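Local coordinates for peptide-binding protein (Photobacterium damsela subsp. piscicida, PDB 6SQX), which cleaves the peptidoglycan of potentially competing bacteria as a secreted NlpC/P60 endopeptidase, probably of the cysteine type, at residues A72-D76 and F131-C136; Y64-W68 and G184-M188; I90-E94 and T206-V210. All coordinates share one frame; numbering follows the deposited sequence.

Contact 1 (A72-D76 and F131-C136)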
loop_
_atom_site.group_PDB
_atom_site.type_symbol
_atom_site.label_atom_id
_atom_site.label_comp_id
_atom_site.label_asym_id
_atom_site.label_seq_id
_atom_site.Cartn_x
_atom_site.Cartn_y
_atom_site.Cartn_z
ATOM N N ALA A 72 -16.264 -8.239 -13.557
ATOM C CA ALA A 72 -14.838 -8.417 -13.763
ATOM C C ALA A 72 -14.570 -9.513 -14.797
ATOM O O ALA A 72 -15.367 -10.449 -14.968
ATOM C CB ALA A 72 -14.208 -8.822 -12.424
ATOM N N ASN A 73 -13.436 -9.394 -15.482
ATOM C CA ASN A 73 -13.049 -10.390 -16.474
ATOM C C ASN A 73 -11.533 -10.542 -16.482
ATOM O O ASN A 73 -10.806 -9.762 -15.852
ATOM C CB ASN A 73 -13.619 -10.075 -17.883
ATOM C CG ASN A 73 -13.003 -8.832 -18.498
ATOM O OD1 ASN A 73 -11.789 -8.757 -18.680
ATOM N ND2 ASN A 73 -13.843 -7.846 -18.831
ATOM N N GLN A 74 -11.049 -11.558 -17.206
ATOM C CA GLN A 74 -9.630 -11.891 -17.168
ATOM C C GLN A 74 -8.771 -11.022 -18.080
ATOM O O GLN A 74 -7.535 -11.137 -18.031
ATOM C CB GLN A 74 -9.393 -13.358 -17.528
ATOM C CG GLN A 74 -9.878 -14.373 -16.492
ATOM C CD GLN A 74 -9.727 -15.762 -17.018
ATOM O OE1 GLN A 74 -10.241 -16.075 -18.106
ATOM N NE2 GLN A 74 -8.996 -16.606 -16.304
ATOM N N ASN A 75 -9.377 -10.144 -18.895
ATOM C CA ASN A 75 -8.643 -9.375 -19.900
ATOM C C ASN A 75 -8.370 -7.931 -19.497
ATOM O O ASN A 75 -7.433 -7.311 -20.036
ATOM C CB ASN A 75 -9.400 -9.413 -21.235
ATOM C CG ASN A 75 -9.571 -10.817 -21.724
ATOM O OD1 ASN A 75 -8.600 -11.460 -22.128
ATOM N ND2 ASN A 75 -10.804 -11.323 -21.678
ATOM N N ASP A 76 -9.191 -7.382 -18.611
ATOM C CA ASP A 76 -9.197 -5.964 -18.278
ATOM C C ASP A 76 -8.831 -5.807 -16.810
ATOM O O ASP A 76 -9.336 -6.546 -15.957
ATOM C CB ASP A 76 -10.611 -5.360 -18.482
ATOM C CG ASP A 76 -11.137 -5.508 -19.924
ATOM O OD1 ASP A 76 -10.292 -5.617 -20.845
ATOM O OD2 ASP A 76 -12.373 -5.497 -20.096
ATOM N N PHE A 131 -2.329 -16.692 -23.523
ATOM C CA PHE A 131 -3.037 -15.834 -22.583
ATOM C C PHE A 131 -4.507 -15.678 -22.967
ATOM O O PHE A 131 -4.822 -15.448 -24.144
ATOM C CB PHE A 131 -2.397 -14.441 -22.580
ATOM C CG PHE A 131 -3.057 -13.469 -21.608
ATOM C CD1 PHE A 131 -4.176 -12.731 -21.993
ATOM C CD2 PHE A 131 -2.591 -13.332 -20.291
ATOM C CE1 PHE A 131 -4.816 -11.865 -21.107
ATOM C CE2 PHE A 131 -3.215 -12.454 -19.421
ATOM C CZ PHE A 131 -4.328 -11.720 -19.809
ATOM N N PRO A 132 -5.436 -15.738 -21.994
ATOM C CA PRO A 132 -5.231 -16.127 -20.595
ATOM C C PRO A 132 -5.451 -17.638 -20.486
ATOM O O PRO A 132 -6.463 -18.138 -21.009
ATOM C CB PRO A 132 -6.324 -15.332 -19.864
ATOM C CG PRO A 132 -7.468 -15.259 -20.849
ATOM C CD PRO A 132 -6.809 -15.230 -22.230
ATOM N N ASN A 133 -4.530 -18.382 -19.868
ATOM C CA ASN A 133 -4.595 -19.838 -19.961
ATOM C C ASN A 133 -5.292 -20.516 -18.792
ATOM O O ASN A 133 -5.336 -21.755 -18.760
ATOM C CB ASN A 133 -3.218 -20.462 -20.212
ATOM C CG ASN A 133 -2.291 -20.336 -19.024
ATOM O OD1 ASN A 133 -2.715 -20.041 -17.901
ATOM N ND2 ASN A 133 -1.006 -20.574 -19.264
ATOM N N ILE A 134 -5.867 -19.764 -17.862
ATOM C CA ILE A 134 -6.669 -20.339 -16.780
ATOM C C ILE A 134 -8.135 -20.274 -17.196
ATOM O O ILE A 134 -8.660 -19.172 -17.385
ATOM C CB ILE A 134 -6.433 -19.624 -15.441
ATOM C CG1 ILE A 134 -5.002 -19.898 -14.974
ATOM C CG2 ILE A 134 -7.456 -20.118 -14.389
ATOM C CD1 ILE A 134 -4.625 -19.256 -13.656
ATOM N N PRO A 135 -8.817 -21.404 -17.375
ATOM C CA PRO A 135 -10.213 -21.337 -17.826
ATOM C C PRO A 135 -11.082 -20.628 -16.800
ATOM O O PRO A 135 -10.775 -20.612 -15.606
ATOM C CB PRO A 135 -10.623 -22.811 -17.952
ATOM C CG PRO A 135 -9.346 -23.592 -17.924
ATOM C CD PRO A 135 -8.356 -22.782 -17.158
ATOM N N CYS A 136 -12.182 -20.035 -17.262
ATOM C CA CYS A 136 -13.047 -19.333 -16.319
ATOM C C CYS A 136 -14.524 -19.660 -16.519
ATOM O O CYS A 136 -15.387 -18.825 -16.242
ATOM C CB CYS A 136 -12.809 -17.823 -16.301
ATOM S SG CYS A 136 -13.407 -17.060 -14.741
HETATM O O HOH W 1 -9.966 -18.062 -19.933
#

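Contact 2 (Y64-W68 and G184-M188)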
loop_
_atom_site.group_PDB
_atom_site.type_symbol
_atom_site.label_atom_id
_atom_site.label_comp_id
_atom_site.label_asym_id
_atom_site.label_seq_id
_atom_site.Cartn_x
_atom_site.Cartn_y
_atom_site.Cartn_z
ATOM N N TYR A 64 -13.540 -3.989 -3.071
ATOM C CA TYR A 64 -12.776 -5.100 -2.503
ATOM C C TYR A 64 -13.223 -6.444 -3.078
ATOM O O TYR A 64 -12.388 -7.334 -3.311
ATOM C CB TYR A 64 -12.957 -5.107 -0.989
ATOM C CG TYR A 64 -12.118 -6.102 -0.234
ATOM C CD1 TYR A 64 -10.744 -5.915 -0.099
ATOM C CD2 TYR A 64 -12.707 -7.191 0.415
ATOM C CE1 TYR A 64 -9.963 -6.801 0.663
ATOM C CE2 TYR A 64 -11.939 -8.068 1.154
ATOM C CZ TYR A 64 -10.570 -7.873 1.244
ATOM O OH TYR A 64 -9.782 -8.727 2.010
ATOM N N TYR A 65 -14.527 -6.602 -3.325
ATOM C CA TYR A 65 -15.068 -7.840 -3.895
ATOM C C TYR A 65 -15.249 -7.788 -5.407
ATOM O O TYR A 65 -15.864 -8.702 -5.972
ATOM C CB TYR A 65 -16.398 -8.220 -3.212
ATOM C CG TYR A 65 -16.199 -8.568 -1.742
ATOM C CD1 TYR A 65 -15.613 -9.777 -1.366
ATOM C CD2 TYR A 65 -16.599 -7.687 -0.735
ATOM C CE1 TYR A 65 -15.432 -10.105 -0.010
ATOM C CE2 TYR A 65 -16.403 -8.007 0.602
ATOM C CZ TYR A 65 -15.837 -9.217 0.953
ATOM O OH TYR A 65 -15.661 -9.529 2.318
ATOM N N PHE A 66 -14.671 -6.787 -6.070
ATOM C CA PHE A 66 -14.896 -6.630 -7.507
ATOM C C PHE A 66 -14.469 -7.867 -8.278
ATOM O O PHE A 66 -15.114 -8.233 -9.275
ATOM C CB PHE A 66 -14.096 -5.426 -7.993
ATOM C CG PHE A 66 -14.250 -5.167 -9.454
ATOM C CD1 PHE A 66 -15.450 -4.698 -9.975
ATOM C CD2 PHE A 66 -13.183 -5.368 -10.314
ATOM C CE1 PHE A 66 -15.567 -4.431 -11.350
ATOM C CE2 PHE A 66 -13.286 -5.097 -11.689
ATOM C CZ PHE A 66 -14.499 -4.644 -12.191
ATOM N N GLN A 67 -13.393 -8.539 -7.860
ATOM C CA GLN A 67 -12.946 -9.707 -8.629
ATOM C C GLN A 67 -13.906 -10.881 -8.520
ATOM O O GLN A 67 -13.765 -11.845 -9.273
ATOM C CB GLN A 67 -11.538 -10.161 -8.197
ATOM C CG GLN A 67 -10.478 -9.080 -8.344
ATOM C CD GLN A 67 -10.347 -8.525 -9.746
ATOM O OE1 GLN A 67 -10.724 -9.154 -10.741
ATOM N NE2 GLN A 67 -9.753 -7.362 -9.828
ATOM N N TRP A 68 -14.829 -10.853 -7.562
ATOM C CA TRP A 68 -15.834 -11.894 -7.425
ATOM C C TRP A 68 -17.133 -11.487 -8.081
ATOM O O TRP A 68 -18.115 -12.237 -8.024
ATOM C CB TRP A 68 -16.063 -12.234 -5.946
ATOM C CG TRP A 68 -14.968 -12.992 -5.293
ATOM C CD1 TRP A 68 -13.791 -13.423 -5.862
ATOM C CD2 TRP A 68 -14.905 -13.372 -3.906
ATOM N NE1 TRP A 68 -13.019 -14.093 -4.910
ATOM C CE2 TRP A 68 -13.685 -14.066 -3.716
ATOM C CE3 TRP A 68 -15.774 -13.217 -2.819
ATOM C CZ2 TRP A 68 -13.310 -14.587 -2.468
ATOM C CZ3 TRP A 68 -15.404 -13.758 -1.591
ATOM C CH2 TRP A 68 -14.177 -14.412 -1.422
ATOM N N GLY A 184 -6.682 -14.040 2.589
ATOM C CA GLY A 184 -8.089 -13.668 2.594
ATOM C C GLY A 184 -8.501 -12.744 1.456
ATOM O O GLY A 184 -9.715 -12.525 1.283
ATOM N N THR A 185 -7.533 -12.166 0.712
ATOM C CA THR A 185 -7.886 -11.148 -0.292
ATOM C C THR A 185 -8.627 -11.793 -1.463
ATOM O O THR A 185 -8.099 -12.730 -2.065
ATOM C CB THR A 185 -6.621 -10.470 -0.835
ATOM O OG1 THR A 185 -5.885 -9.848 0.241
ATOM C CG2 THR A 185 -7.000 -9.372 -1.800
ATOM N N PRO A 186 -9.822 -11.303 -1.821
ATOM C CA PRO A 186 -10.504 -11.788 -3.041
ATOM C C PRO A 186 -9.725 -11.385 -4.296
ATOM O O PRO A 186 -9.317 -10.225 -4.457
ATOM C CB PRO A 186 -11.866 -11.076 -2.993
ATOM C CG PRO A 186 -12.089 -10.726 -1.562
ATOM C CD PRO A 186 -10.668 -10.331 -1.099
ATOM N N ILE A 187 -9.502 -12.352 -5.184
ATOM C CA ILE A 187 -8.714 -12.127 -6.393
ATOM C C ILE A 187 -9.373 -12.827 -7.575
ATOM O O ILE A 187 -10.337 -13.575 -7.436
ATOM C CB ILE A 187 -7.244 -12.602 -6.249
ATOM C CG1 ILE A 187 -7.253 -14.110 -5.904
ATOM C CG2 ILE A 187 -6.525 -11.769 -5.171
ATOM C CD1 ILE A 187 -5.904 -14.751 -5.822
ATOM N N MET A 188 -8.813 -12.581 -8.745
ATOM C CA MET A 188 -9.128 -13.371 -9.915
ATOM C C MET A 188 -7.835 -13.961 -10.444
ATOM O O MET A 188 -6.813 -13.263 -10.496
ATOM C CB MET A 188 -9.704 -12.462 -10.989
ATOM C CG MET A 188 -10.063 -13.192 -12.301
ATOM S SD MET A 188 -10.946 -12.205 -13.531
ATOM C CE MET A 188 -12.582 -12.100 -12.755
HETATM O O HOH W 2 -11.084 -10.748 2.869
HETATM O O HOH W 3 -11.624 -8.482 -5.476
HETATM O O HOH W 4 -9.660 -7.585 -3.684
#

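Contact 3 (I90-E94 and T206-V210). With EDO (1,2-ethanediol), chain I.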
loop_
_atom_site.group_PDB
_atom_site.type_symbol
_atom_site.label_atom_id
_atom_site.label_comp_id
_atom_site.label_asym_id
_atom_site.label_seq_id
_atom_site.Cartn_x
_atom_site.Cartn_y
_atom_site.Cartn_z
ATOM N N ILE A 90 -4.702 -6.226 -19.938
ATOM C CA ILE A 90 -3.721 -6.988 -19.155
ATOM C C ILE A 90 -2.604 -7.508 -20.042
ATOM O O ILE A 90 -1.420 -7.394 -19.697
ATOM C CB ILE A 90 -4.389 -8.122 -18.353
ATOM C CG1 ILE A 90 -5.313 -7.504 -17.289
ATOM C CG2 ILE A 90 -3.323 -9.106 -17.770
ATOM C CD1 ILE A 90 -6.203 -8.478 -16.529
ATOM N N LEU A 91 -2.955 -8.051 -21.223
ATOM C CA LEU A 91 -1.916 -8.600 -22.089
ATOM C C LEU A 91 -0.950 -7.505 -22.547
ATOM O O LEU A 91 0.275 -7.715 -22.581
ATOM C CB LEU A 91 -2.558 -9.318 -23.279
ATOM C CG LEU A 91 -1.625 -10.015 -24.285
ATOM C CD1 LEU A 91 -0.716 -11.022 -23.544
ATOM C CD2 LEU A 91 -2.482 -10.696 -25.361
ATOM N N LYS A 92 -1.474 -6.313 -22.850
ATOM C CA LYS A 92 -0.597 -5.189 -23.202
ATOM C C LYS A 92 0.353 -4.861 -22.051
ATOM O O LYS A 92 1.559 -4.668 -22.261
ATOM C CB LYS A 92 -1.427 -3.960 -23.587
ATOM C CG LYS A 92 -0.600 -2.709 -23.869
ATOM C CD LYS A 92 -1.497 -1.480 -24.055
ATOM C CE LYS A 92 -0.726 -0.291 -24.624
ATOM N NZ LYS A 92 0.512 0.057 -23.866
ATOM N N LEU A 93 -0.180 -4.779 -20.822
ATOM C CA LEU A 93 0.678 -4.474 -19.670
ATOM C C LEU A 93 1.761 -5.530 -19.493
ATOM O O LEU A 93 2.899 -5.205 -19.138
ATOM C CB LEU A 93 -0.158 -4.331 -18.392
ATOM C CG LEU A 93 -1.021 -3.072 -18.213
ATOM C CD1 LEU A 93 -1.753 -3.077 -16.843
ATOM C CD2 LEU A 93 -0.234 -1.767 -18.367
ATOM N N GLU A 94 1.416 -6.805 -19.686
ATOM C CA GLU A 94 2.409 -7.862 -19.562
ATOM C C GLU A 94 3.500 -7.719 -20.601
ATOM O O GLU A 94 4.694 -7.803 -20.285
ATOM C CB GLU A 94 1.743 -9.229 -19.659
ATOM C CG GLU A 94 0.809 -9.509 -18.468
ATOM C CD GLU A 94 1.552 -9.494 -17.144
ATOM O OE1 GLU A 94 2.462 -10.343 -16.983
ATOM O OE2 GLU A 94 1.210 -8.631 -16.299
ATOM N N THR A 206 -4.426 -4.224 -7.612
ATOM C CA THR A 206 -3.096 -4.631 -8.068
ATOM C C THR A 206 -3.192 -5.784 -9.065
ATOM O O THR A 206 -4.050 -6.670 -8.928
ATOM C CB THR A 206 -2.211 -5.059 -6.848
ATOM O OG1 THR A 206 -1.748 -3.900 -6.152
ATOM C CG2 THR A 206 -1.004 -5.873 -7.287
ATOM N N LEU A 207 -2.296 -5.764 -10.062
ATOM C CA LEU A 207 -2.135 -6.830 -11.040
ATOM C C LEU A 207 -0.706 -7.345 -10.939
ATOM O O LEU A 207 0.237 -6.552 -10.946
ATOM C CB LEU A 207 -2.327 -6.275 -12.453
ATOM C CG LEU A 207 -1.938 -7.169 -13.642
ATOM C CD1 LEU A 207 -2.986 -8.332 -13.801
ATOM C CD2 LEU A 207 -1.869 -6.324 -14.933
ATOM N N GLY A 208 -0.526 -8.658 -10.874
ATOM C CA GLY A 208 0.828 -9.172 -10.959
ATOM C C GLY A 208 0.920 -10.630 -10.555
ATOM O O GLY A 208 -0.082 -11.301 -10.381
ATOM N N TRP A 209 2.156 -11.117 -10.476
ATOM C CA TRP A 209 2.426 -12.537 -10.318
ATOM C C TRP A 209 2.732 -12.877 -8.862
ATOM O O TRP A 209 3.427 -12.124 -8.153
ATOM C CB TRP A 209 3.653 -12.921 -11.152
ATOM C CG TRP A 209 3.471 -12.706 -12.658
ATOM C CD1 TRP A 209 3.638 -11.538 -13.345
ATOM C CD2 TRP A 209 3.090 -13.693 -13.624
ATOM N NE1 TRP A 209 3.360 -11.733 -14.688
ATOM C CE2 TRP A 209 3.050 -13.051 -14.887
ATOM C CE3 TRP A 209 2.794 -15.053 -13.546
ATOM C CZ2 TRP A 209 2.721 -13.727 -16.070
ATOM C CZ3 TRP A 209 2.448 -15.724 -14.716
ATOM C CH2 TRP A 209 2.438 -15.065 -15.964
ATOM N N VAL A 210 2.252 -14.039 -8.427
ATOM C CA VAL A 210 2.493 -14.542 -7.068
ATOM C C VAL A 210 2.773 -16.030 -7.175
ATOM O O VAL A 210 2.400 -16.670 -8.162
ATOM C CB VAL A 210 1.271 -14.336 -6.151
ATOM C CG1 VAL A 210 0.983 -12.833 -5.914
ATOM C CG2 VAL A 210 0.052 -15.107 -6.726
HETATM C C1 EDO I . 2.343 -4.414 -14.746
HETATM O O1 EDO I . 3.675 -4.930 -14.592
HETATM C C2 EDO I . 1.553 -4.810 -13.509
HETATM O O2 EDO I . 1.968 -6.119 -13.137
#

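Contact 1 (A72-D76 and F131-C136)
Gln74 reaches across to the loop 131-136 with its chain extended beyond CG (chi2 174°), and its terminal amide makes the tight part of the contact. Its NE2 donates to the carbonyl O of Ile134 at 2.8 Å in an almost straight bond (174°), with the acceptor lying in the amide plane. The same amide nitrogen also bonds Leu189 O, so two carbonyls fix how the group is turned. Its OE1 accepts a hydrogen bond from a water at 2.7 Å, and that water also donates to Ile134 O. Beside this, the CB of Cys136, which is disulfide-bonded to Cys141, packs 3.6 Å from Gln74 OE1. Gln74 O, 3.7 Å from Phe131 CZ, is buried without a hydrogen-bond partner. The looser side is formed by partly exposed residues: Asn75 OD1 stands 3.9 Å from CE1 of the Phe131 ring and a little farther from CG of Pro132, which follows a cis peptide bond. Asn73 OD1 shapes the first loop, accepting from Asn75 N in an Asx turn and from Asp76 N in the wider Asx motif. Both loops lie against strand 186-192, with Met188 touching Gln74 and Ile190 against Phe131, while helix 90-102 meets the Phe131 ring through Ile90 and Leu91.

Contact 2 (Y64-W68 and G184-M188)
Gly184 is joined to Tyr64 through a water hydrogen-bonded to Tyr64 OH at 2.6 Å and to Gly184 O; the water lies in the plane of the phenol ring, at its edge. At Thr185 the approach is by backbone, its CA close to Tyr64 OH, while its own hydroxyl is hydrogen-bonded to Trp182 O. Pro186 carries the contact, its CD, CG and CB each having a different aromatic side chain as nearest partner. Its CD sits over the face of Tyr64, 3.8 Å from the ring centroid, in a CH-pi contact; CG of Pro186 approaches CD1 of Tyr65 at 3.7 Å; and CB of Pro186 lies over the five-membered ring of Trp68, again 3.8 Å from the centroid and 19° off the normal. Tyr64 CG stands anti to the backbone N (chi1 -174°), which brings the face of the phenol ring against Pro186 CD. Two further waters link Tyr64 O with Pro186 O, one of them also accepting from Gln67 N. At Ile187 the backbone does the touching: its carbonyl carbon is 3.5 Å from Gln67 CB, and its O lies at the edge of the Trp68 ring, whose NE1 is bonded to Gly143 O on the adjacent strand. Met188 CB then meets Gln67 OE1, at 3.5 Å, across a Gln67 chain bent at chi2; that oxygen is bonded to Lys202 NZ. Pro186, the first residue of strand 186-192, thus packs the bacterial SH3 sheet against the end of helix 50-64 and the 3-10 turn that follows.

Contact 3 (I90-E94 and T206-V210)
Helix 90-94 passes strand 206-210 with the segment axes 10.3 Å apart at closest approach and their directions 60° apart, leaving side chains alone to bridge the gap. Leu207 points at the helix and spreads its two methyls between two helix residues one turn apart. Its CD1 meets CG2 of Ile90 at 4.1 Å, and its CD2 meets CD1 of Leu93 at 3.8 Å. With chi1 near 169° the branch of Leu207 swings away from its own N and out toward the helix. The strand is an outermost one of the five-stranded antiparallel sheet to which most strands of the SH3b1 range belong, and Gly208 and Val210 pair along the backbone with Ile201 and Thr199 of strand 198-203; the helix thus lies against the sheet near its edge. One residue beyond Gly208, Trp209 supplies the polar link: NE1 donates to Glu94 OE1 at 2.8 Å, bent to 144° at the hydrogen. The indole N-H meets the syn side of the carboxylate, tilted out of its plane, and the carboxylate and indole planes are far from coplanar. Glu94 folds back at chi2 to offer this oxygen, while its OE2 turns toward CD2 of Leu207. Since Glu94 is buried, the indole bond probably offsets part of the cost of placing a carboxylate there. Leu200 touches both side chains of this pair from the neighbouring strand. A 1,2-ethanediol, probably from the crystallisation liquor, donates through O2 to Leu207 O at 2.8 Å and is also bonded to Thr97 OG1 of the same helix.

Overall arrangement
All three contacts join the region before the SH3b sheet to that sheet or to the loop leading into it. Contacts 2 and 3 are buried and reach the same sheet at separate strands, 186-192 and 206-211, without touching each other. Contact 1 lies at the surface between two loops and touches both: Met188 packs on Ala72 and Asn73, and Ile90 lies against Phe131 while its N probably bonds Asn75 O. The chemistry follows position. Contact 1 rests on an amide, backbone carbonyls and a water beside a disulfide; contact 2 on a proline among aromatic rings, with bridging waters; contact 3 on aliphatic packing plus one indole-carboxylate bond.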